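Side-chain contacts in GH18 chiitnase (Pseudoalteromonas aurantia, PDB 6K7Z), which probably hydrolyses chitin as an endo-acting chitinase of glycoside hydrolase family 18, cutting beta-1,4 bonds between N-acetylglucosamine units: residues Q157-E162 with P192-N197; W183-F188 with G256-Q261; S203-Y208 with E217-G222. One frame throughout, in Å; residues are numbered along the deposited sequence.

The three contacts lie in one sector of a TIM barrel, their centres about 10 to 12 Å apart. Interaction 2 is the innermost, between strands 183-187 and 256-260, and these two strands flank strand 219-224 on its two edges. Interaction 3 packs helix 198-209 on the outside of that middle strand, and along the chain it is nested within the loop closed by interaction 2. Interaction 1 joins the loops after strands 151-154 and 183-187 and closes before interaction 3 opens, although its segments alternate with those of interaction 2. The tryptophan and glutamate of interaction 1 hydrogen-bond to helix 198-209, so the loops are tied to the helix that packs on the barrel wall.

Interaction 1 of 3, residues Q157-E162 with P192-N197; sequences QPPYLE and PPWSAN
Pro158 sets its CB over one face of the Trp194 indole. This atom stands 3.5 Å from the centroid of the six-membered ring and only 16° off the ring normal, a CH-pi contact, and it is equally close, at 3.4 Å, to CD2 and CE2, the two carbons of the ring fusion. A proline suits this place because its rigid pyrrolidine offers C-H groups to an aromatic face at little entropic cost. The next residue, Pro159, meets the same indole obliquely near its far end, with CG 3.7 Å from CZ3. Glu162 comes in at the rim instead: its CD lies in the indole plane beside CZ2, with OE2 3.5 Å from Trp194 CZ2, and the carboxylate is turned 57° from the ring. Chi1 (-72°, CG beside the backbone N) brings Glu162 CG near CZ2, and a bend at chi2 swings the carboxylate to the rim. The carboxylate makes no bond to the indole N-H, since Trp194 NE1 is hydrogen-bonded to Ser204 OG, while Glu162 OE2 pairs with Tyr208 OH and more weakly with Ser204 OG. Behind the tryptophan, a type II turn from Trp194 to Asn197 is braced by Asn197 ND2, which reaches Pro193 O at 2.9 Å, and Asn197 also occupies the N-cap of the following helix. The contact thus lies beside helix 198-209, whose Tyr208 touches both Pro158 and Trp194, and it bridges the loop that follows strand 151-154 and the loop that follows strand 183-187, with Leu161 packed on Leu184 and Val186 of the latter strand.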
# COMPACT_ATOMS: atom_id res chain seq x y z
N GLN A 157 -0.38 -7.32 -5.15
CA GLN A 157 0.61 -7.75 -6.12
C GLN A 157 -0.07 -8.08 -7.44
O GLN A 157 -1.27 -8.35 -7.48
CB GLN A 157 1.36 -8.96 -5.57
CG GLN A 157 2.16 -8.59 -4.33
CD GLN A 157 2.58 -9.79 -3.53
OE1 GLN A 157 3.40 -10.59 -3.97
NE2 GLN A 157 2.00 -9.92 -2.34
N PRO A 158 0.67 -8.03 -8.55
CA PRO A 158 0.04 -8.13 -9.87
C PRO A 158 -0.82 -9.37 -10.05
O PRO A 158 -1.90 -9.27 -10.63
CB PRO A 158 1.24 -8.13 -10.83
CG PRO A 158 2.25 -7.26 -10.13
CD PRO A 158 2.08 -7.60 -8.65
N PRO A 159 -0.39 -10.56 -9.58
CA PRO A 159 -1.25 -11.74 -9.80
C PRO A 159 -2.64 -11.58 -9.22
O PRO A 159 -3.60 -12.19 -9.72
CB PRO A 159 -0.48 -12.88 -9.13
CG PRO A 159 0.95 -12.45 -9.19
CD PRO A 159 0.90 -10.96 -8.98
N TYR A 160 -2.78 -10.77 -8.17
CA TYR A 160 -4.08 -10.57 -7.54
C TYR A 160 -5.08 -9.90 -8.47
O TYR A 160 -6.29 -9.99 -8.21
CB TYR A 160 -3.93 -9.70 -6.29
CG TYR A 160 -3.08 -10.26 -5.16
CD1 TYR A 160 -2.52 -11.54 -5.21
CD2 TYR A 160 -2.82 -9.47 -4.05
CE1 TYR A 160 -1.75 -12.01 -4.15
CE2 TYR A 160 -2.07 -9.94 -3.00
CZ TYR A 160 -1.53 -11.20 -3.05
OH TYR A 160 -0.78 -11.63 -1.98
N LEU A 161 -4.61 -9.22 -9.51
CA LEU A 161 -5.42 -8.38 -10.38
C LEU A 161 -5.55 -8.94 -11.80
O LEU A 161 -6.11 -8.27 -12.68
CB LEU A 161 -4.83 -6.97 -10.43
CG LEU A 161 -4.91 -6.19 -9.11
CD1 LEU A 161 -3.93 -5.03 -9.08
CD2 LEU A 161 -6.32 -5.69 -8.87
N GLU A 162 -5.05 -10.14 -12.04
CA GLU A 162 -5.05 -10.74 -13.37
C GLU A 162 -6.40 -11.42 -13.60
O GLU A 162 -6.68 -12.47 -13.01
CB GLU A 162 -3.89 -11.72 -13.49
CG GLU A 162 -2.53 -11.02 -13.58
CD GLU A 162 -2.34 -10.35 -14.92
OE1 GLU A 162 -2.58 -11.02 -15.95
OE2 GLU A 162 -1.97 -9.15 -14.96
N PRO A 192 7.79 -12.09 -10.68
CA PRO A 192 7.96 -12.41 -12.10
C PRO A 192 6.61 -12.81 -12.68
O PRO A 192 5.80 -13.39 -11.96
CB PRO A 192 8.94 -13.59 -12.09
CG PRO A 192 9.50 -13.64 -10.70
CD PRO A 192 8.43 -13.09 -9.81
N PRO A 193 6.36 -12.54 -13.96
CA PRO A 193 7.26 -11.92 -14.94
C PRO A 193 7.15 -10.40 -15.03
O PRO A 193 7.66 -9.81 -15.99
CB PRO A 193 6.81 -12.56 -16.25
CG PRO A 193 5.34 -12.75 -16.06
CD PRO A 193 5.15 -13.08 -14.60
N TRP A 194 6.50 -9.77 -14.06
CA TRP A 194 6.42 -8.32 -14.05
C TRP A 194 7.74 -7.67 -13.62
O TRP A 194 8.07 -6.59 -14.10
CB TRP A 194 5.31 -7.83 -13.12
CG TRP A 194 3.98 -8.22 -13.59
CD1 TRP A 194 3.16 -7.51 -14.41
CD2 TRP A 194 3.29 -9.42 -13.26
NE1 TRP A 194 1.98 -8.20 -14.61
CE2 TRP A 194 2.04 -9.38 -13.92
CE3 TRP A 194 3.60 -10.53 -12.46
CZ2 TRP A 194 1.11 -10.41 -13.82
CZ3 TRP A 194 2.67 -11.56 -12.37
CH2 TRP A 194 1.44 -11.48 -13.03
N SER A 195 8.46 -8.29 -12.69
CA SER A 195 9.66 -7.68 -12.12
C SER A 195 10.64 -7.28 -13.20
O SER A 195 11.06 -8.10 -14.01
CB SER A 195 10.32 -8.66 -11.14
OG SER A 195 9.63 -8.71 -9.90
N ALA A 196 10.98 -5.99 -13.22
CA ALA A 196 12.00 -5.42 -14.11
C ALA A 196 11.67 -5.67 -15.57
O ALA A 196 12.57 -5.73 -16.42
CB ALA A 196 13.39 -5.94 -13.77
N ASN A 197 10.38 -5.79 -15.88
CA ASN A 197 9.90 -6.09 -17.23
C ASN A 197 8.92 -4.99 -17.62
O ASN A 197 7.70 -5.17 -17.54
CB ASN A 197 9.26 -7.48 -17.25
CG ASN A 197 8.79 -7.90 -18.61
OD1 ASN A 197 8.70 -7.10 -19.54
ND2 ASN A 197 8.46 -9.18 -18.74

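Interaction 2 of 3, residues W183-F188 with G256-Q261; sequences WLNVQF and GIMNWQ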
# COMPACT_ATOMS: atom_id res chain seq x y z
N TRP A 183 -7.32 3.89 -3.67
CA TRP A 183 -6.41 3.45 -4.73
C TRP A 183 -5.72 2.16 -4.31
O TRP A 183 -5.79 1.74 -3.15
CB TRP A 183 -5.37 4.52 -5.07
CG TRP A 183 -4.52 4.94 -3.91
CD1 TRP A 183 -3.42 4.29 -3.42
CD2 TRP A 183 -4.67 6.12 -3.12
NE1 TRP A 183 -2.89 4.99 -2.36
CE2 TRP A 183 -3.65 6.11 -2.16
CE3 TRP A 183 -5.57 7.19 -3.14
CZ2 TRP A 183 -3.50 7.13 -1.22
CZ3 TRP A 183 -5.43 8.20 -2.20
CH2 TRP A 183 -4.41 8.16 -1.25
N LEU A 184 -5.06 1.54 -5.28
CA LEU A 184 -4.28 0.33 -5.10
C LEU A 184 -2.81 0.66 -5.30
O LEU A 184 -2.45 1.24 -6.33
CB LEU A 184 -4.68 -0.74 -6.11
CG LEU A 184 -6.14 -1.18 -6.18
CD1 LEU A 184 -6.31 -2.23 -7.28
CD2 LEU A 184 -6.60 -1.71 -4.81
N ASN A 185 -1.98 0.30 -4.32
CA ASN A 185 -0.53 0.42 -4.47
C ASN A 185 -0.03 -0.91 -5.04
O ASN A 185 0.29 -1.83 -4.30
CB ASN A 185 0.13 0.71 -3.13
CG ASN A 185 -0.30 2.05 -2.53
OD1 ASN A 185 -0.29 3.08 -3.21
ND2 ASN A 185 -0.67 2.03 -1.25
N VAL A 186 0.02 -1.01 -6.37
CA VAL A 186 0.40 -2.28 -7.00
C VAL A 186 1.91 -2.48 -6.88
O VAL A 186 2.70 -1.63 -7.29
CB VAL A 186 -0.03 -2.32 -8.48
CG1 VAL A 186 0.30 -3.69 -9.07
CG2 VAL A 186 -1.53 -2.01 -8.62
N GLN A 187 2.32 -3.63 -6.32
CA GLN A 187 3.73 -3.92 -6.09
C GLN A 187 4.31 -4.59 -7.33
O GLN A 187 4.31 -5.81 -7.46
CB GLN A 187 3.92 -4.80 -4.87
CG GLN A 187 3.19 -4.32 -3.63
CD GLN A 187 3.54 -5.16 -2.40
OE1 GLN A 187 4.62 -5.74 -2.33
NE2 GLN A 187 2.62 -5.21 -1.43
N PHE A 188 4.85 -3.78 -8.24
CA PHE A 188 5.48 -4.35 -9.42
C PHE A 188 6.90 -4.80 -9.10
O PHE A 188 7.86 -4.40 -9.78
CB PHE A 188 5.45 -3.36 -10.59
CG PHE A 188 4.08 -3.17 -11.19
CD1 PHE A 188 3.48 -4.18 -11.93
CD2 PHE A 188 3.37 -1.98 -11.00
CE1 PHE A 188 2.23 -4.02 -12.48
CE2 PHE A 188 2.11 -1.80 -11.56
CZ PHE A 188 1.53 -2.83 -12.30
N GLY A 256 -0.30 7.23 -10.35
CA GLY A 256 0.84 7.67 -9.57
C GLY A 256 1.91 6.60 -9.46
O GLY A 256 1.84 5.55 -10.11
N ILE A 257 2.90 6.90 -8.61
CA ILE A 257 4.05 6.05 -8.38
C ILE A 257 4.22 5.86 -6.88
O ILE A 257 4.25 6.85 -6.13
CB ILE A 257 5.34 6.64 -8.97
CG1 ILE A 257 5.25 6.67 -10.50
CG2 ILE A 257 6.57 5.85 -8.49
CD1 ILE A 257 5.28 5.28 -11.13
N MET A 258 4.36 4.61 -6.45
CA MET A 258 4.65 4.24 -5.07
C MET A 258 6.07 3.69 -5.00
O MET A 258 6.59 3.18 -6.00
CB MET A 258 3.64 3.20 -4.57
CG MET A 258 3.93 2.63 -3.17
SD MET A 258 5.00 1.16 -3.25
CE MET A 258 3.83 -0.13 -3.67
N ASN A 259 6.72 3.82 -3.85
CA ASN A 259 8.01 3.16 -3.70
C ASN A 259 8.12 2.45 -2.37
O ASN A 259 7.49 2.81 -1.37
CB ASN A 259 9.21 4.13 -3.89
CG ASN A 259 9.39 5.09 -2.73
OD1 ASN A 259 9.63 4.69 -1.59
ND2 ASN A 259 9.35 6.38 -3.04
N TRP A 260 8.93 1.40 -2.39
CA TRP A 260 9.45 0.76 -1.19
C TRP A 260 10.95 0.98 -1.26
O TRP A 260 11.58 0.50 -2.20
CB TRP A 260 9.11 -0.74 -1.16
CG TRP A 260 9.61 -1.41 0.09
CD1 TRP A 260 10.85 -1.95 0.30
CD2 TRP A 260 8.90 -1.54 1.33
NE1 TRP A 260 10.94 -2.44 1.58
CE2 TRP A 260 9.76 -2.20 2.24
CE3 TRP A 260 7.62 -1.18 1.75
CZ2 TRP A 260 9.38 -2.50 3.55
CZ3 TRP A 260 7.24 -1.47 3.05
CH2 TRP A 260 8.12 -2.12 3.94
N GLN A 261 11.54 1.73 -0.34
CA GLN A 261 10.88 2.44 0.74
C GLN A 261 11.62 3.76 0.97
O GLN A 261 12.73 3.95 0.45
CB GLN A 261 10.86 1.60 2.03
CG GLN A 261 12.25 1.22 2.55
CD GLN A 261 12.20 0.61 3.95
OE1 GLN A 261 11.64 1.20 4.87
NE2 GLN A 261 12.78 -0.59 4.10
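Met258 makes most of this buried contact, pointing its side chain at strand 183-187 and meeting Asn185 through its terminal methyl. The chain leaves with CG anti to the backbone N (chi1 174°) and then bends at both chi2 and chi3, which brings CE to 3.8 Å from Asn185 CB. The two side chains cross at about a right angle, and the flexible, unbranched thioether suits a place where a methyl must be fitted round a corner. Asn185 meets it mainly with its aliphatic CB; at the polar end OD1 comes no nearer than 4.2 Å to Met258 CB, and ND2 turns to Asp113 in a weak hydrogen bond. Gln187 adds a smaller share, its CG lying 4.2 Å from Met258 CE. Its amide is committed elsewhere, because NE2 donates to Ala155 O and to Glu117 OE2. Van der Waals packing alone therefore joins the two segments, whose strand axes approach to 7.5 Å at 52°. The contact lies inside the parallel beta-barrel of the TIM-barrel fold, where side chains from strands two apart meet across strand 219-224, and Asp113 and Glu117 belong to the DGxDxDxE sequence that marks family 18 chitinases.

Interaction 3 of 3, residues S203-Y208 with E217-G222; sequences SSYLNY and EKVIAG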
# COMPACT_ATOMS: atom_id res chain seq x y z
N SER A 203 1.46 -3.05 -19.84
CA SER A 203 0.22 -3.68 -20.31
C SER A 203 -0.66 -4.08 -19.14
O SER A 203 -1.87 -3.85 -19.16
CB SER A 203 0.54 -4.89 -21.20
OG SER A 203 1.28 -5.86 -20.49
N SER A 204 -0.06 -4.65 -18.09
CA SER A 204 -0.83 -5.03 -16.91
C SER A 204 -1.43 -3.81 -16.23
O SER A 204 -2.61 -3.82 -15.86
CB SER A 204 0.03 -5.83 -15.94
OG SER A 204 0.34 -7.11 -16.46
N TYR A 205 -0.64 -2.74 -16.05
CA TYR A 205 -1.18 -1.51 -15.48
C TYR A 205 -2.43 -1.05 -16.23
O TYR A 205 -3.46 -0.73 -15.61
CB TYR A 205 -0.13 -0.39 -15.48
CG TYR A 205 -0.69 0.88 -14.89
CD1 TYR A 205 -0.69 1.08 -13.52
CD2 TYR A 205 -1.28 1.84 -15.70
CE1 TYR A 205 -1.23 2.23 -12.96
CE2 TYR A 205 -1.84 2.99 -15.15
CZ TYR A 205 -1.81 3.17 -13.78
OH TYR A 205 -2.36 4.30 -13.24
N LEU A 206 -2.37 -1.01 -17.56
CA LEU A 206 -3.53 -0.56 -18.32
C LEU A 206 -4.73 -1.47 -18.09
O LEU A 206 -5.85 -0.99 -17.90
CB LEU A 206 -3.17 -0.48 -19.80
CG LEU A 206 -2.09 0.54 -20.16
CD1 LEU A 206 -1.64 0.38 -21.63
CD2 LEU A 206 -2.60 1.95 -19.90
N ASN A 207 -4.50 -2.79 -18.10
CA ASN A 207 -5.58 -3.73 -17.82
C ASN A 207 -6.20 -3.47 -16.46
O ASN A 207 -7.44 -3.51 -16.30
CB ASN A 207 -5.04 -5.17 -17.87
CG ASN A 207 -4.70 -5.62 -19.26
OD1 ASN A 207 -5.13 -5.00 -20.24
ND2 ASN A 207 -3.95 -6.71 -19.37
N TYR A 208 -5.37 -3.19 -15.45
CA TYR A 208 -5.89 -2.99 -14.10
C TYR A 208 -6.75 -1.74 -14.03
O TYR A 208 -7.73 -1.70 -13.27
CB TYR A 208 -4.76 -2.91 -13.08
CG TYR A 208 -3.82 -4.10 -13.06
CD1 TYR A 208 -4.19 -5.33 -13.59
CD2 TYR A 208 -2.56 -3.98 -12.50
CE1 TYR A 208 -3.31 -6.41 -13.58
CE2 TYR A 208 -1.69 -5.05 -12.47
CZ TYR A 208 -2.06 -6.26 -13.01
OH TYR A 208 -1.17 -7.31 -12.98
N GLU A 217 -6.74 6.79 -11.95
CA GLU A 217 -6.60 7.49 -10.68
C GLU A 217 -6.46 6.51 -9.53
O GLU A 217 -5.77 6.81 -8.55
CB GLU A 217 -7.80 8.41 -10.48
CG GLU A 217 -7.83 9.16 -9.15
CD GLU A 217 -6.97 10.42 -9.16
OE1 GLU A 217 -7.11 11.22 -8.21
OE2 GLU A 217 -6.15 10.62 -10.09
N LYS A 218 -7.09 5.34 -9.63
CA LYS A 218 -7.13 4.39 -8.52
C LYS A 218 -6.05 3.32 -8.59
O LYS A 218 -6.05 2.41 -7.77
CB LYS A 218 -8.52 3.73 -8.46
CG LYS A 218 -9.59 4.70 -7.94
CD LYS A 218 -10.69 4.01 -7.18
CE LYS A 218 -11.67 5.03 -6.61
NZ LYS A 218 -12.83 4.36 -5.94
N VAL A 219 -5.13 3.40 -9.54
CA VAL A 219 -4.07 2.40 -9.66
C VAL A 219 -2.73 3.12 -9.64
O VAL A 219 -2.45 3.95 -10.52
CB VAL A 219 -4.22 1.54 -10.92
CG1 VAL A 219 -3.19 0.41 -10.90
CG2 VAL A 219 -5.66 0.97 -11.02
N ILE A 220 -1.91 2.81 -8.63
CA ILE A 220 -0.59 3.40 -8.44
C ILE A 220 0.45 2.32 -8.73
O ILE A 220 0.34 1.20 -8.22
CB ILE A 220 -0.40 3.93 -7.00
CG1 ILE A 220 -1.61 4.77 -6.56
CG2 ILE A 220 0.90 4.69 -6.86
CD1 ILE A 220 -1.80 6.04 -7.33
N ALA A 221 1.46 2.66 -9.53
CA ALA A 221 2.50 1.69 -9.88
C ALA A 221 3.65 1.79 -8.88
O ALA A 221 4.25 2.85 -8.72
CB ALA A 221 2.99 1.94 -11.30
N GLY A 222 3.96 0.68 -8.22
CA GLY A 222 4.92 0.66 -7.12
C GLY A 222 6.23 -0.02 -7.51
O GLY A 222 6.22 -1.04 -8.21
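Tyr205 and Val219 share the one hydrogen bond of this contact: Tyr205 OH donates to Val219 O at 2.7 Å. The hydroxyl arrives at an angle of 143° to the C=O bond and tilted from the carbonyl plane, while the carbonyl oxygen lies at the edge of the phenol ring, near its plane. The same OH is also hydrogen-bonded to Gly255 N, so two backbone groups fix the end of the side chain. With CG swung anti to the backbone N (chi1 180°), the phenol extends from the helix far enough to span the gap to the strand, a reach that suits tyrosine.

Apolar contacts fill the space beneath. Tyr205 CE1 presses on Val219 CG1 at 3.4 Å, and CD1 lies more loosely, 4.4 Å from Ala221 CB. One turn on, Tyr208 brings its CB to 4.3 Å from Val219 CG1 before its ring leads away toward the loop of interaction 1. Valine fits here because its CG1 methyl packs against both tyrosines and beta-branching is at home in a strand, whereas alanine is small enough to leave room for the ring. Replacing Tyr205 by phenylalanine would keep the ring but would probably leave Val219 O and Gly255 N without their shared hydroxyl partner.

Helix 198-209 here runs nearly antiparallel to strand 219-224, with segment axes 158° apart and 9.3 Å distant. The pair completes the beta-alpha-beta unit that starts with strand 183-187, whose Val186 touches Val219, while Ile248 of helix 237-251 also touches Tyr205.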